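Local coordinates for cobalamin biosynthesis protein CobN (Mycobacterium tuberculosis, PDB 7C6O) that probably serves as the large, catalytic subunit of cobaltochelatase, the enzyme complex that inserts cobalt into the corrin ring during cobalamin biosynthesis, at residues 995-1000 with 1029-1034. Sequence-based numbering, arbitrary orientation.
Sequences IFGSKP and WGGFAY
Tyr1034 reaches across to the backbone of Ser998, and its ring, edge-on to Gly997 and Ser998, carries the largest share of the contact between 995-1000 and 1029-1034. The phenol OH donates to Ser998 O over 2.5 Å, a short bond; this oxygen lies at the ring edge, in plane, and the C=O...donor angle of 165° makes the approach almost end-on. With CG anti to its own carbonyl carbon, the ring passes Gly997, where Tyr1034 CD2 comes 3.8 Å from Gly997 N. The hydroxyl is gripped a second time by Arg945, and Pro1000 packs against it, CG and CD of the proline both 3.5 Å from Tyr1034 OH. Phe1032 meets the same loop differently: Lys999 CB sits over one face, 3.7 Å from the ring centroid and 21° off its normal, a CH-pi contact. Since Lys999 CG is anti to the backbone N (chi1 -178°) and the chain beyond is extended, CG and CD continue past the CZ side of the ring, carrying NZ to a salt bridge with Asp525. Pro1000 CD adds an oblique contact with Phe1032 CD2. On the other side of the strands, Phe996 CE1 packs loosely against Ala1033 CB, 4.3 Å away. Two backbone bonds frame this antiparallel pairing: Tyr1034 N to Ile995 O and Gly997 N to Phe1032 O, each 2.9 Å. One water extends it, accepting from Ile995 N and donating to Tyr1034 O. Gly1031, centre of an inverse gamma turn, joins helix 1019-1030 to strand 1032-1034. In the mixed sheet, strand 995-997 lies between strands 1032-1034 and 935-940, strand 1041-1042 flanks 1032-1034 on its far side, and helix 949-963 covers Ile995 and Tyr1034.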
loop_
_atom_site.group_PDB
_atom_site.type_symbol
_atom_site.label_atom_id
_atom_site.label_comp_id
_atom_site.label_asym_id
_atom_site.label_seq_id
_atom_site.Cartn_x
_atom_site.Cartn_y
_atom_site.Cartn_z
ATOM N N ILE A 995 9.234 11.268 14.919
ATOM C CA ILE A 995 8.377 10.717 13.875
ATOM C C ILE A 995 7.019 11.403 13.944
ATOM O O ILE A 995 6.340 11.357 14.977
ATOM C CB ILE A 995 8.232 9.196 14.019
ATOM C CG1 ILE A 995 9.607 8.539 14.152
ATOM C CG2 ILE A 995 7.475 8.619 12.827
ATOM C CD1 ILE A 995 9.546 7.071 14.491
ATOM N N PHE A 996 6.612 12.023 12.841
ATOM C CA PHE A 996 5.331 12.707 12.761
ATOM C C PHE A 996 4.543 12.167 11.575
ATOM O O PHE A 996 5.118 11.646 10.618
ATOM C CB PHE A 996 5.528 14.225 12.648
ATOM C CG PHE A 996 6.310 14.810 13.791
ATOM C CD1 PHE A 996 5.661 15.281 14.922
ATOM C CD2 PHE A 996 7.695 14.859 13.749
ATOM C CE1 PHE A 996 6.381 15.806 15.986
ATOM C CE2 PHE A 996 8.420 15.381 14.808
ATOM C CZ PHE A 996 7.762 15.856 15.926
ATOM N N GLY A 997 3.220 12.272 11.658
ATOM C CA GLY A 997 2.383 11.748 10.601
ATOM C C GLY A 997 0.980 12.311 10.652
ATOM O O GLY A 997 0.681 13.218 11.431
ATOM N N SER A 998 0.121 11.756 9.796
ATOM C CA SER A 998 -1.278 12.157 9.750
ATOM C C SER A 998 -1.944 11.955 11.107
ATOM O O SER A 998 -1.537 11.104 11.901
ATOM C CB SER A 998 -2.029 11.352 8.684
ATOM O OG SER A 998 -1.646 11.737 7.374
ATOM N N LYS A 999 -2.976 12.753 11.366
ATOM C CA LYS A 999 -3.773 12.573 12.570
ATOM C C LYS A 999 -4.298 11.140 12.626
ATOM O O LYS A 999 -4.702 10.588 11.592
ATOM C CB LYS A 999 -4.940 13.565 12.591
ATOM C CG LYS A 999 -5.817 13.490 13.834
ATOM C CD LYS A 999 -6.863 14.595 13.855
ATOM C CE LYS A 999 -7.676 14.556 15.144
ATOM N NZ LYS A 999 -8.717 15.622 15.203
ATOM N N PRO A 1000 -4.277 10.500 13.797
ATOM C CA PRO A 1000 -4.804 9.134 13.903
ATOM C C PRO A 1000 -6.219 9.049 13.357
ATOM O O PRO A 1000 -7.048 9.934 13.582
ATOM C CB PRO A 1000 -4.770 8.853 15.408
ATOM C CG PRO A 1000 -3.726 9.755 15.934
ATOM C CD PRO A 1000 -3.748 10.990 15.082
ATOM N N TRP A 1029 -2.581 18.829 9.661
ATOM C CA TRP A 1029 -2.737 17.484 9.128
ATOM C C TRP A 1029 -1.616 16.538 9.533
ATOM O O TRP A 1029 -1.817 15.320 9.488
ATOM C CB TRP A 1029 -2.821 17.526 7.595
ATOM C CG TRP A 1029 -4.105 18.102 7.063
ATOM C CD1 TRP A 1029 -4.608 19.348 7.302
ATOM C CD2 TRP A 1029 -5.037 17.455 6.188
ATOM N NE1 TRP A 1029 -5.797 19.515 6.635
ATOM C CE2 TRP A 1029 -6.082 18.370 5.942
ATOM C CE3 TRP A 1029 -5.089 16.194 5.585
ATOM C CZ2 TRP A 1029 -7.170 18.060 5.125
ATOM C CZ3 TRP A 1029 -6.166 15.890 4.770
ATOM C CH2 TRP A 1029 -7.193 16.820 4.549
ATOM N N GLY A 1030 -0.456 17.055 9.935
ATOM C CA GLY A 1030 0.681 16.197 10.212
ATOM C C GLY A 1030 1.412 16.466 11.514
ATOM O O GLY A 1030 2.494 15.915 11.742
ATOM N N GLY A 1031 0.835 17.294 12.381
ATOM C CA GLY A 1031 1.472 17.622 13.643
ATOM C C GLY A 1031 1.171 16.627 14.747
ATOM O O GLY A 1031 0.750 17.012 15.842
ATOM N N PHE A 1032 1.403 15.345 14.476
ATOM C CA PHE A 1032 1.051 14.265 15.390
ATOM C C PHE A 1032 2.214 13.290 15.485
ATOM O O PHE A 1032 2.764 12.872 14.462
ATOM C CB PHE A 1032 -0.230 13.568 14.916
ATOM C CG PHE A 1032 -1.388 14.508 14.774
ATOM C CD1 PHE A 1032 -1.605 15.187 13.585
ATOM C CD2 PHE A 1032 -2.231 14.754 15.847
ATOM C CE1 PHE A 1032 -2.656 16.077 13.462
ATOM C CE2 PHE A 1032 -3.285 15.644 15.730
ATOM C CZ PHE A 1032 -3.497 16.305 14.537
ATOM N N ALA A 1033 2.587 12.930 16.711
ATOM C CA ALA A 1033 3.804 12.176 16.978
ATOM C C ALA A 1033 3.513 10.686 17.080
ATOM O O ALA A 1033 2.529 10.275 17.700
ATOM C CB ALA A 1033 4.465 12.661 18.268
ATOM N N TYR A 1034 4.388 9.876 16.484
ATOM C CA TYR A 1034 4.246 8.428 16.491
ATOM C C TYR A 1034 5.487 7.783 17.088
ATOM O O TYR A 1034 6.593 8.326 17.007
ATOM C CB TYR A 1034 3.980 7.891 15.080
ATOM C CG TYR A 1034 2.576 8.202 14.619
ATOM C CD1 TYR A 1034 1.532 7.328 14.884
ATOM C CD2 TYR A 1034 2.287 9.391 13.958
ATOM C CE1 TYR A 1034 0.240 7.616 14.486
ATOM C CE2 TYR A 1034 0.995 9.689 13.553
ATOM C CZ TYR A 1034 -0.023 8.796 13.819
ATOM O OH TYR A 1034 -1.310 9.083 13.424
HETATM O O HOH W 1 8.830 9.813 17.441
#